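Local coordinates for envelope polyprotein (Puumala orthohantavirus, PDB 5FXU), which forms the Gn glycoprotein ectodomain of the hantaviral surface and probably works with its partner Gc during host-cell entry, at residues L5-I13 against V125-I135; Y184-F194 against T344-I355. All blocks are in the same frame, centred on the assembly; numbering follows the deposited sequence.

Contact 1 of 2, residues L5-I13 against V125-I135; sequences LKIECPHTI and VFLIGPIQTCI
CD1 and CG2 of Ile-13 lie above the same side of the Gln-132 amide plane, offset toward and beyond NE2, with CD1 3.7 Å from that nitrogen. Although the CA–CB bond of Gln-132 points away from residues 5-13, a bend at chi2 (76°) folds the amide back under those methyls. CD1 of Ile-13 also meets CD1 of Ile-135 at 3.8 Å, the two side chains crossing at about a right angle; this end is poorly ordered on the Ile-13 side. Closer in, CD of Pro-10 meets CG2 of Ile-131 at 4.0 Å, again with the side chains roughly perpendicular.

The covalent link comes next. SG of Cys-9, at the end of its strand, is bonded to SG of Cys-134 on the short helix at 2.1 Å, with a left-handed S–S torsion of -82°. Ile-7 CG2 packs on the Cys-134 sulfur. At the far end CD1 of Leu-5 drops between Val-125 and Leu-127, 4.1 Å from Val-125 CG1 and 4.0 Å from Leu-127 CB. The two strands run roughly parallel but 8.9 Å apart, a layer-to-layer spacing; strand 5-9 takes its backbone partners from strand 147-155 instead.

No hydrogen bond crosses between the two segments: the contact rests on apolar packing, and the disulfide joins them covalently, as suits an extracellular domain.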
loop_
_atom_site.group_PDB
_atom_site.type_symbol
_atom_site.label_atom_id
_atom_site.label_comp_id
_atom_site.label_asym_id
_atom_site.label_seq_id
_atom_site.Cartn_x
_atom_site.Cartn_y
_atom_site.Cartn_z
ATOM N N LEU A 5 11.327 -3.550 -12.798
ATOM C CA LEU A 5 11.293 -2.961 -11.479
ATOM C C LEU A 5 12.636 -2.278 -11.230
ATOM O O LEU A 5 13.662 -2.922 -11.073
ATOM C CB LEU A 5 10.972 -4.019 -10.429
ATOM C CG LEU A 5 10.408 -3.535 -9.083
ATOM C CD1 LEU A 5 9.806 -4.706 -8.331
ATOM C CD2 LEU A 5 11.484 -2.872 -8.238
ATOM N N LYS A 6 12.613 -0.955 -11.238
ATOM C CA LYS A 6 13.810 -0.160 -11.138
ATOM C C LYS A 6 14.085 0.202 -9.674
ATOM O O LYS A 6 13.195 0.548 -8.921
ATOM C CB LYS A 6 13.673 1.027 -12.102
ATOM C CG LYS A 6 14.947 1.817 -12.377
ATOM C CD LYS A 6 14.760 2.891 -13.458
ATOM C CE LYS A 6 14.280 2.310 -14.799
ATOM N NZ LYS A 6 14.654 3.189 -15.954
ATOM N N ILE A 7 15.330 0.014 -9.261
ATOM C CA ILE A 7 15.792 0.444 -7.947
ATOM C C ILE A 7 16.847 1.520 -8.207
ATOM O O ILE A 7 17.811 1.298 -8.924
ATOM C CB ILE A 7 16.362 -0.742 -7.140
ATOM C CG1 ILE A 7 15.281 -1.788 -6.863
ATOM C CG2 ILE A 7 17.012 -0.295 -5.834
ATOM C CD1 ILE A 7 14.203 -1.352 -5.900
ATOM N N GLU A 8 16.624 2.690 -7.633
ATOM C CA GLU A 8 17.577 3.758 -7.660
ATOM C C GLU A 8 18.506 3.601 -6.445
ATOM O O GLU A 8 18.079 3.715 -5.300
ATOM C CB GLU A 8 16.880 5.105 -7.659
ATOM C CG GLU A 8 17.847 6.279 -7.799
ATOM C CD GLU A 8 17.176 7.648 -7.848
ATOM O OE1 GLU A 8 16.063 7.814 -7.274
ATOM O OE2 GLU A 8 17.799 8.575 -8.441
ATOM N N CYS A 9 19.786 3.358 -6.721
ATOM C CA CYS A 9 20.819 3.145 -5.693
ATOM C C CYS A 9 21.566 4.428 -5.312
ATOM O O CYS A 9 22.122 5.086 -6.185
ATOM C CB CYS A 9 21.824 2.116 -6.226
ATOM S SG CYS A 9 21.084 0.478 -6.339
ATOM N N PRO A 10 21.623 4.769 -4.011
ATOM C CA PRO A 10 22.471 5.909 -3.605
ATOM C C PRO A 10 23.968 5.644 -3.730
ATOM O O PRO A 10 24.348 4.482 -3.827
ATOM C CB PRO A 10 22.106 6.109 -2.128
ATOM C CG PRO A 10 20.856 5.322 -1.911
ATOM C CD PRO A 10 20.986 4.155 -2.834
ATOM N N HIS A 11 24.804 6.696 -3.691
ATOM C CA HIS A 11 26.292 6.535 -3.718
ATOM C C HIS A 11 26.862 5.891 -2.470
ATOM O O HIS A 11 27.790 5.107 -2.582
ATOM C CB HIS A 11 27.023 7.846 -3.959
ATOM C CG HIS A 11 26.841 8.373 -5.338
ATOM N ND1 HIS A 11 27.509 7.867 -6.434
ATOM C CD2 HIS A 11 26.029 9.344 -5.808
ATOM C CE1 HIS A 11 27.124 8.516 -7.520
ATOM N NE2 HIS A 11 26.228 9.418 -7.167
ATOM N N THR A 12 26.314 6.223 -1.300
ATOM C CA THR A 12 26.740 5.634 -0.012
ATOM C C THR A 12 25.575 5.005 0.759
ATOM O O THR A 12 24.400 5.287 0.498
ATOM C CB THR A 12 27.411 6.678 0.924
ATOM O OG1 THR A 12 26.432 7.610 1.422
ATOM C CG2 THR A 12 28.547 7.434 0.203
ATOM N N ILE A 13 25.919 4.161 1.722
ATOM C CA ILE A 13 24.932 3.607 2.653
ATOM C C ILE A 13 24.559 4.666 3.702
ATOM O O ILE A 13 23.385 4.799 4.055
ATOM C CB ILE A 13 25.438 2.298 3.324
ATOM C CG1 ILE A 13 25.709 1.237 2.245
ATOM C CG2 ILE A 13 24.421 1.770 4.346
ATOM C CD1 ILE A 13 26.400 -0.015 2.738
ATOM N N VAL A 125 3.705 -5.274 -7.973
ATOM C CA VAL A 125 4.750 -5.905 -7.158
ATOM C C VAL A 125 5.580 -4.830 -6.473
ATOM O O VAL A 125 6.042 -3.918 -7.127
ATOM C CB VAL A 125 5.644 -6.797 -8.026
ATOM C CG1 VAL A 125 6.819 -7.319 -7.227
ATOM C CG2 VAL A 125 4.827 -7.945 -8.575
ATOM N N PHE A 126 5.757 -4.975 -5.172
ATOM C CA PHE A 126 6.576 -4.074 -4.368
ATOM C C PHE A 126 7.797 -4.834 -3.879
ATOM O O PHE A 126 7.669 -5.954 -3.374
ATOM C CB PHE A 126 5.793 -3.589 -3.153
ATOM C CG PHE A 126 4.660 -2.668 -3.501
ATOM C CD1 PHE A 126 3.376 -3.179 -3.782
ATOM C CD2 PHE A 126 4.850 -1.294 -3.565
ATOM C CE1 PHE A 126 2.317 -2.330 -4.124
ATOM C CE2 PHE A 126 3.796 -0.445 -3.922
ATOM C CZ PHE A 126 2.527 -0.971 -4.204
ATOM N N LEU A 127 8.975 -4.215 -3.996
ATOM C CA LEU A 127 10.222 -4.786 -3.471
ATOM C C LEU A 127 10.874 -3.775 -2.584
ATOM O O LEU A 127 11.134 -2.651 -3.006
ATOM C CB LEU A 127 11.125 -5.118 -4.628
ATOM C CG LEU A 127 12.482 -5.710 -4.301
ATOM C CD1 LEU A 127 12.325 -7.089 -3.701
ATOM C CD2 LEU A 127 13.312 -5.793 -5.571
ATOM N N ILE A 128 11.106 -4.168 -1.338
ATOM C CA ILE A 128 11.720 -3.306 -0.318
ATOM C C ILE A 128 12.869 -4.065 0.298
ATOM O O ILE A 128 12.736 -5.233 0.628
ATOM C CB ILE A 128 10.737 -3.020 0.808
ATOM C CG1 ILE A 128 9.493 -2.325 0.248
ATOM C CG2 ILE A 128 11.357 -2.127 1.879
ATOM C CD1 ILE A 128 8.324 -2.322 1.212
ATOM N N GLY A 129 13.998 -3.406 0.490
ATOM C CA GLY A 129 15.112 -4.081 1.106
ATOM C C GLY A 129 16.296 -3.229 1.476
ATOM O O GLY A 129 16.304 -2.026 1.278
ATOM N N PRO A 130 17.322 -3.861 2.034
ATOM C CA PRO A 130 18.458 -3.055 2.529
ATOM C C PRO A 130 19.255 -2.428 1.402
ATOM O O PRO A 130 19.360 -2.986 0.292
ATOM C CB PRO A 130 19.294 -4.046 3.335
ATOM C CG PRO A 130 18.563 -5.341 3.291
ATOM C CD PRO A 130 17.542 -5.306 2.201
ATOM N N ILE A 131 19.816 -1.266 1.690
ATOM C CA ILE A 131 20.605 -0.542 0.701
ATOM C C ILE A 131 21.855 -1.342 0.264
ATOM O O ILE A 131 22.314 -1.147 -0.845
ATOM C CB ILE A 131 20.919 0.890 1.191
ATOM C CG1 ILE A 131 19.597 1.670 1.309
ATOM C CG2 ILE A 131 21.823 1.633 0.213
ATOM C CD1 ILE A 131 19.656 2.995 2.048
ATOM N N GLN A 132 22.332 -2.282 1.094
ATOM C CA GLN A 132 23.465 -3.180 0.757
ATOM C C GLN A 132 23.219 -4.018 -0.498
ATOM O O GLN A 132 24.173 -4.430 -1.165
ATOM C CB GLN A 132 23.795 -4.148 1.909
ATOM C CG GLN A 132 24.516 -3.531 3.106
ATOM C CD GLN A 132 23.608 -2.691 4.038
ATOM O OE1 GLN A 132 22.355 -2.609 3.869
ATOM N NE2 GLN A 132 24.242 -2.018 4.988
ATOM N N THR A 133 21.955 -4.279 -0.815
ATOM C CA THR A 133 21.585 -4.986 -2.039
ATOM C C THR A 133 22.162 -4.327 -3.295
ATOM O O THR A 133 22.541 -5.023 -4.231
ATOM C CB THR A 133 20.056 -5.084 -2.197
ATOM O OG1 THR A 133 19.488 -5.475 -0.960
ATOM C CG2 THR A 133 19.684 -6.144 -3.218
ATOM N N CYS A 134 22.232 -3.001 -3.288
ATOM C CA CYS A 134 22.894 -2.215 -4.324
ATOM C C CYS A 134 24.392 -2.520 -4.549
ATOM O O CYS A 134 24.913 -2.292 -5.640
ATOM C CB CYS A 134 22.723 -0.720 -4.010
ATOM S SG CYS A 134 21.025 -0.101 -4.296
ATOM N N ILE A 135 25.082 -3.026 -3.525
ATOM C CA ILE A 135 26.468 -3.482 -3.665
ATOM C C ILE A 135 26.484 -4.884 -4.274
ATOM O O ILE A 135 27.326 -5.172 -5.128
ATOM C CB ILE A 135 27.220 -3.450 -2.306
ATOM C CG1 ILE A 135 27.316 -2.015 -1.808
ATOM C CG2 ILE A 135 28.627 -4.036 -2.436
ATOM C CD1 ILE A 135 27.548 -1.915 -0.321
#

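Contact 2 of 2, residues Y184-F194 against T344-I355; sequences YDIVTVMVRCF and TWTGFIPLPGEI
Residues 185-194 and 344-354 pair as antiparallel strands, their short axes at 149°, with paired backbone bonds from Asp-185 and Gly-353 to Cys-193 and Trp-345. Pro-350 and Pro-352 fall at non-hydrogen-bonded positions opposite Thr-188 and Ile-186, so their missing N-H groups cost this pairing nothing.

On one face Val-187, Val-189, Val-191 and Cys-193 face Leu-351, Ile-349, Gly-347 and Trp-345 in turn. The tightest spot is CG2 of Val-189 against CD1 of Leu-351, at 3.3 Å, closer than usual for carbons; with chi1 at -57°, this methyl stands between the backbone N and the carbonyl carbon, which turns it onto the leucine. Val-191 turns its CG2 onto CG1 of Ile-349, 3.7 Å away. The indole of Trp-345 lies beneath Gly-347, whose N is 3.5 Å above the ring plane, toward the rim, while Cys-193 SG comes in obliquely, 4.1 Å from CE3; that sulfur is bonded to Cys-232.

The opposite face is more mixed. CE of Met-190 meets CZ of Phe-348 at 3.7 Å. SD of Met-190 lies above the guanidinium of Arg-192, toward its rim; NH1 and NH2 hydrogen-bond to Ser-23 OG and Gly-235 O.

At the outer end CB of Pro-352 sits over the centre of the Tyr-184 ring, 3.4 Å above its plane, a CH-pi contact less certain than those further in because the tyrosine is poorly ordered. Asp-185 OD2 accepts the N-H of Ile-355, also poorly ordered, at 3.0 Å and almost straight (171°), on the anti side and out of the carboxylate plane, holding the chain where it leaves the strand.

Strand 228-234 pairs with the other edge of residues 190-194: a long, twisted antiparallel pair within the hantavirus Gn head, its valine-rich face buried against that strand and helix 249-260.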
loop_
_atom_site.group_PDB
_atom_site.type_symbol
_atom_site.label_atom_id
_atom_site.label_comp_id
_atom_site.label_asym_id
_atom_site.label_seq_id
_atom_site.Cartn_x
_atom_site.Cartn_y
_atom_site.Cartn_z
ATOM N N TYR A 184 14.283 27.556 1.599
ATOM C CA TYR A 184 14.593 26.209 1.100
ATOM C C TYR A 184 13.878 25.899 -0.238
ATOM O O TYR A 184 12.923 26.587 -0.570
ATOM C CB TYR A 184 14.370 25.168 2.224
ATOM C CG TYR A 184 13.046 25.244 2.993
ATOM C CD1 TYR A 184 11.812 25.356 2.336
ATOM C CD2 TYR A 184 13.024 25.152 4.398
ATOM C CE1 TYR A 184 10.606 25.400 3.039
ATOM C CE2 TYR A 184 11.816 25.192 5.114
ATOM C CZ TYR A 184 10.606 25.315 4.434
ATOM O OH TYR A 184 9.406 25.348 5.124
ATOM N N ASP A 185 14.377 24.947 -1.037
ATOM C CA ASP A 185 13.662 24.485 -2.252
ATOM C C ASP A 185 12.585 23.470 -1.879
ATOM O O ASP A 185 12.645 22.854 -0.828
ATOM C CB ASP A 185 14.616 23.826 -3.245
ATOM C CG ASP A 185 15.685 24.786 -3.767
ATOM O OD1 ASP A 185 15.324 25.826 -4.358
ATOM O OD2 ASP A 185 16.889 24.489 -3.617
ATOM N N ILE A 186 11.604 23.304 -2.756
ATOM C CA ILE A 186 10.492 22.398 -2.507
ATOM C C ILE A 186 10.335 21.453 -3.680
ATOM O O ILE A 186 10.076 21.888 -4.784
ATOM C CB ILE A 186 9.183 23.175 -2.283
ATOM C CG1 ILE A 186 9.315 24.022 -1.009
ATOM C CG2 ILE A 186 7.983 22.228 -2.191
ATOM C CD1 ILE A 186 8.151 24.960 -0.766
ATOM N N VAL A 187 10.405 20.154 -3.409
ATOM C CA VAL A 187 10.256 19.128 -4.432
ATOM C C VAL A 187 9.192 18.112 -4.016
ATOM O O VAL A 187 9.116 17.689 -2.865
ATOM C CB VAL A 187 11.611 18.426 -4.697
ATOM C CG1 VAL A 187 11.455 17.354 -5.748
ATOM C CG2 VAL A 187 12.641 19.444 -5.180
ATOM N N THR A 188 8.371 17.720 -4.965
ATOM C CA THR A 188 7.320 16.731 -4.744
ATOM C C THR A 188 7.851 15.312 -4.941
ATOM O O THR A 188 8.367 15.022 -6.004
ATOM C CB THR A 188 6.155 17.027 -5.678
ATOM O OG1 THR A 188 5.536 18.234 -5.225
ATOM C CG2 THR A 188 5.151 15.939 -5.669
ATOM N N VAL A 189 7.733 14.459 -3.918
ATOM C CA VAL A 189 8.266 13.094 -3.976
ATOM C C VAL A 189 7.169 12.047 -3.761
ATOM O O VAL A 189 6.159 12.300 -3.110
ATOM C CB VAL A 189 9.416 12.822 -2.967
ATOM C CG1 VAL A 189 10.548 13.802 -3.184
ATOM C CG2 VAL A 189 8.956 12.915 -1.528
ATOM N N MET A 190 7.421 10.863 -4.287
ATOM C CA MET A 190 6.548 9.719 -4.109
ATOM C C MET A 190 6.657 9.165 -2.697
ATOM O O MET A 190 7.737 9.122 -2.110
ATOM C CB MET A 190 6.883 8.634 -5.125
ATOM C CG MET A 190 5.981 7.408 -5.039
ATOM S SD MET A 190 6.200 6.154 -6.354
ATOM C CE MET A 190 5.384 6.987 -7.703
ATOM N N VAL A 191 5.516 8.740 -2.165
ATOM C CA VAL A 191 5.451 8.030 -0.906
ATOM C C VAL A 191 4.662 6.765 -1.143
ATOM O O VAL A 191 3.605 6.815 -1.776
ATOM C CB VAL A 191 4.788 8.860 0.204
ATOM C CG1 VAL A 191 4.884 8.141 1.539
ATOM C CG2 VAL A 191 5.539 10.150 0.401
ATOM N N ARG A 192 5.200 5.648 -0.664
ATOM C CA ARG A 192 4.521 4.342 -0.693
ATOM C C ARG A 192 4.374 3.785 0.710
ATOM O O ARG A 192 5.348 3.708 1.435
ATOM C CB ARG A 192 5.285 3.338 -1.563
ATOM C CG ARG A 192 5.074 3.579 -3.037
ATOM C CD ARG A 192 6.106 3.093 -4.027
ATOM N NE ARG A 192 7.400 3.762 -4.076
ATOM C CZ ARG A 192 8.311 3.549 -5.015
ATOM N NH1 ARG A 192 8.078 2.702 -6.016
ATOM N NH2 ARG A 192 9.459 4.207 -4.959
ATOM N N CYS A 193 3.140 3.417 1.057
ATOM C CA CYS A 193 2.750 3.050 2.406
ATOM C C CYS A 193 2.021 1.716 2.459
ATOM O O CYS A 193 1.239 1.412 1.576
ATOM C CB CYS A 193 1.785 4.094 2.975
ATOM S SG CYS A 193 2.424 5.759 3.057
ATOM N N PHE A 194 2.268 0.962 3.527
ATOM C CA PHE A 194 1.706 -0.370 3.736
ATOM C C PHE A 194 0.972 -0.371 5.052
ATOM O O PHE A 194 1.477 0.126 6.049
ATOM C CB PHE A 194 2.815 -1.430 3.688
ATOM C CG PHE A 194 3.631 -1.333 2.435
ATOM C CD1 PHE A 194 4.642 -0.370 2.325
ATOM C CD2 PHE A 194 3.321 -2.101 1.333
ATOM C CE1 PHE A 194 5.342 -0.212 1.133
ATOM C CE2 PHE A 194 4.035 -1.964 0.146
ATOM C CZ PHE A 194 5.031 -1.014 0.028
ATOM N N THR A 344 -2.403 -0.888 0.607
ATOM C CA THR A 344 -1.284 -0.077 0.152
ATOM C C THR A 344 -1.807 1.249 -0.360
ATOM O O THR A 344 -2.972 1.357 -0.724
ATOM C CB THR A 344 -0.484 -0.739 -0.975
ATOM O OG1 THR A 344 -1.254 -0.733 -2.188
ATOM C CG2 THR A 344 -0.096 -2.170 -0.588
ATOM N N TRP A 345 -0.940 2.249 -0.353
ATOM C CA TRP A 345 -1.311 3.609 -0.736
ATOM C C TRP A 345 -0.087 4.290 -1.327
ATOM O O TRP A 345 0.989 4.278 -0.717
ATOM C CB TRP A 345 -1.807 4.406 0.480
ATOM C CG TRP A 345 -2.305 5.790 0.130
ATOM C CD1 TRP A 345 -3.572 6.130 -0.200
ATOM C CD2 TRP A 345 -1.536 6.990 0.072
ATOM N NE1 TRP A 345 -3.653 7.480 -0.459
ATOM C CE2 TRP A 345 -2.413 8.034 -0.305
ATOM C CE3 TRP A 345 -0.188 7.293 0.307
ATOM C CZ2 TRP A 345 -1.989 9.371 -0.456
ATOM C CZ3 TRP A 345 0.245 8.631 0.162
ATOM C CH2 TRP A 345 -0.655 9.647 -0.211
ATOM N N THR A 346 -0.260 4.845 -2.518
ATOM C CA THR A 346 0.793 5.518 -3.242
ATOM C C THR A 346 0.313 6.938 -3.531
ATOM O O THR A 346 -0.789 7.152 -4.052
ATOM C CB THR A 346 1.164 4.756 -4.540
ATOM O OG1 THR A 346 1.585 3.417 -4.209
ATOM C CG2 THR A 346 2.304 5.433 -5.261
ATOM N N GLY A 347 1.140 7.913 -3.154
ATOM C CA GLY A 347 0.862 9.316 -3.418
ATOM C C GLY A 347 2.112 10.161 -3.420
ATOM O O GLY A 347 3.212 9.643 -3.496
ATOM N N PHE A 348 1.925 11.474 -3.371
ATOM C CA PHE A 348 3.013 12.443 -3.484
ATOM C C PHE A 348 2.877 13.511 -2.411
ATOM O O PHE A 348 1.770 13.952 -2.120
ATOM C CB PHE A 348 3.026 13.072 -4.870
ATOM C CG PHE A 348 3.189 12.067 -5.972
ATOM C CD1 PHE A 348 2.086 11.408 -6.505
ATOM C CD2 PHE A 348 4.454 11.750 -6.459
ATOM C CE1 PHE A 348 2.236 10.461 -7.520
ATOM C CE2 PHE A 348 4.609 10.817 -7.482
ATOM C CZ PHE A 348 3.503 10.163 -8.007
ATOM N N ILE A 349 4.003 13.900 -1.816
ATOM C CA ILE A 349 4.043 15.008 -0.867
ATOM C C ILE A 349 5.186 15.966 -1.207
ATOM O O ILE A 349 6.257 15.532 -1.687
ATOM C CB ILE A 349 4.161 14.531 0.603
ATOM C CG1 ILE A 349 5.504 13.837 0.878
ATOM C CG2 ILE A 349 2.993 13.617 0.946
ATOM C CD1 ILE A 349 5.774 13.550 2.341
ATOM N N PRO A 350 4.971 17.273 -0.962
ATOM C CA PRO A 350 6.046 18.242 -1.127
ATOM C C PRO A 350 7.026 18.184 0.042
ATOM O O PRO A 350 6.599 18.148 1.188
ATOM C CB PRO A 350 5.299 19.569 -1.154
ATOM C CG PRO A 350 4.097 19.347 -0.300
ATOM C CD PRO A 350 3.717 17.914 -0.520
ATOM N N LEU A 351 8.322 18.144 -0.250
ATOM C CA LEU A 351 9.347 18.211 0.785
ATOM C C LEU A 351 10.204 19.459 0.638
ATOM O O LEU A 351 10.614 19.800 -0.466
ATOM C CB LEU A 351 10.285 17.010 0.723
ATOM C CG LEU A 351 9.722 15.641 1.080
ATOM C CD1 LEU A 351 10.668 14.483 0.804
ATOM C CD2 LEU A 351 9.310 15.609 2.531
ATOM N N PRO A 352 10.501 20.125 1.763
ATOM C CA PRO A 352 11.466 21.203 1.749
ATOM C C PRO A 352 12.885 20.639 1.792
ATOM O O PRO A 352 13.134 19.621 2.443
ATOM C CB PRO A 352 11.138 21.963 3.025
ATOM C CG PRO A 352 10.676 20.913 3.963
ATOM C CD PRO A 352 9.998 19.869 3.123
ATOM N N GLY A 353 13.797 21.293 1.082
ATOM C CA GLY A 353 15.202 20.874 1.022
ATOM C C GLY A 353 16.034 21.735 0.089
ATOM O O GLY A 353 15.756 22.923 -0.065
ATOM N N GLU A 354 17.030 21.126 -0.555
ATOM C CA GLU A 354 17.954 21.831 -1.439
ATOM C C GLU A 354 18.174 21.058 -2.748
ATOM O O GLU A 354 18.503 19.881 -2.726
ATOM C CB GLU A 354 19.274 22.065 -0.726
ATOM C CG GLU A 354 19.167 22.887 0.565
ATOM C CD GLU A 354 20.434 23.660 0.911
ATOM O OE1 GLU A 354 20.810 24.505 0.078
ATOM O OE2 GLU A 354 21.034 23.464 2.009
ATOM N N ILE A 355 17.970 21.726 -3.880
ATOM C CA ILE A 355 18.115 21.119 -5.225
ATOM C C ILE A 355 19.552 20.826 -5.714
ATOM O O ILE A 355 19.760 19.869 -6.469
ATOM C CB ILE A 355 17.289 21.944 -6.262
ATOM C CG1 ILE A 355 15.811 21.522 -6.185
ATOM C CG2 ILE A 355 17.812 21.787 -7.687
ATOM C CD1 ILE A 355 14.846 22.358 -7.001
#

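How the contacts relate
Both contacts are partly buried, but in different ways. Contact 1 joins two strand layers face to face and runs out to a poorly ordered end near the surface; contact 2 lies within a layer, its strands bonded directly along their edges, and buries about twice the surface. A disulfide serves each: in contact 1 it spans the two segments, whereas in contact 2 Cys-193 leads away to a third strand. The two meet where Phe-126 packs edge-to-face on Phe-194, with CD2 of the former 3.6 Å from CZ of the latter, and Ile-128 adds a methyl to the same ring. Thus the side of strand 120-130 facing away from residues 5-13 meets contact 2 only at its end around Phe-194, Arg-192 and Thr-344.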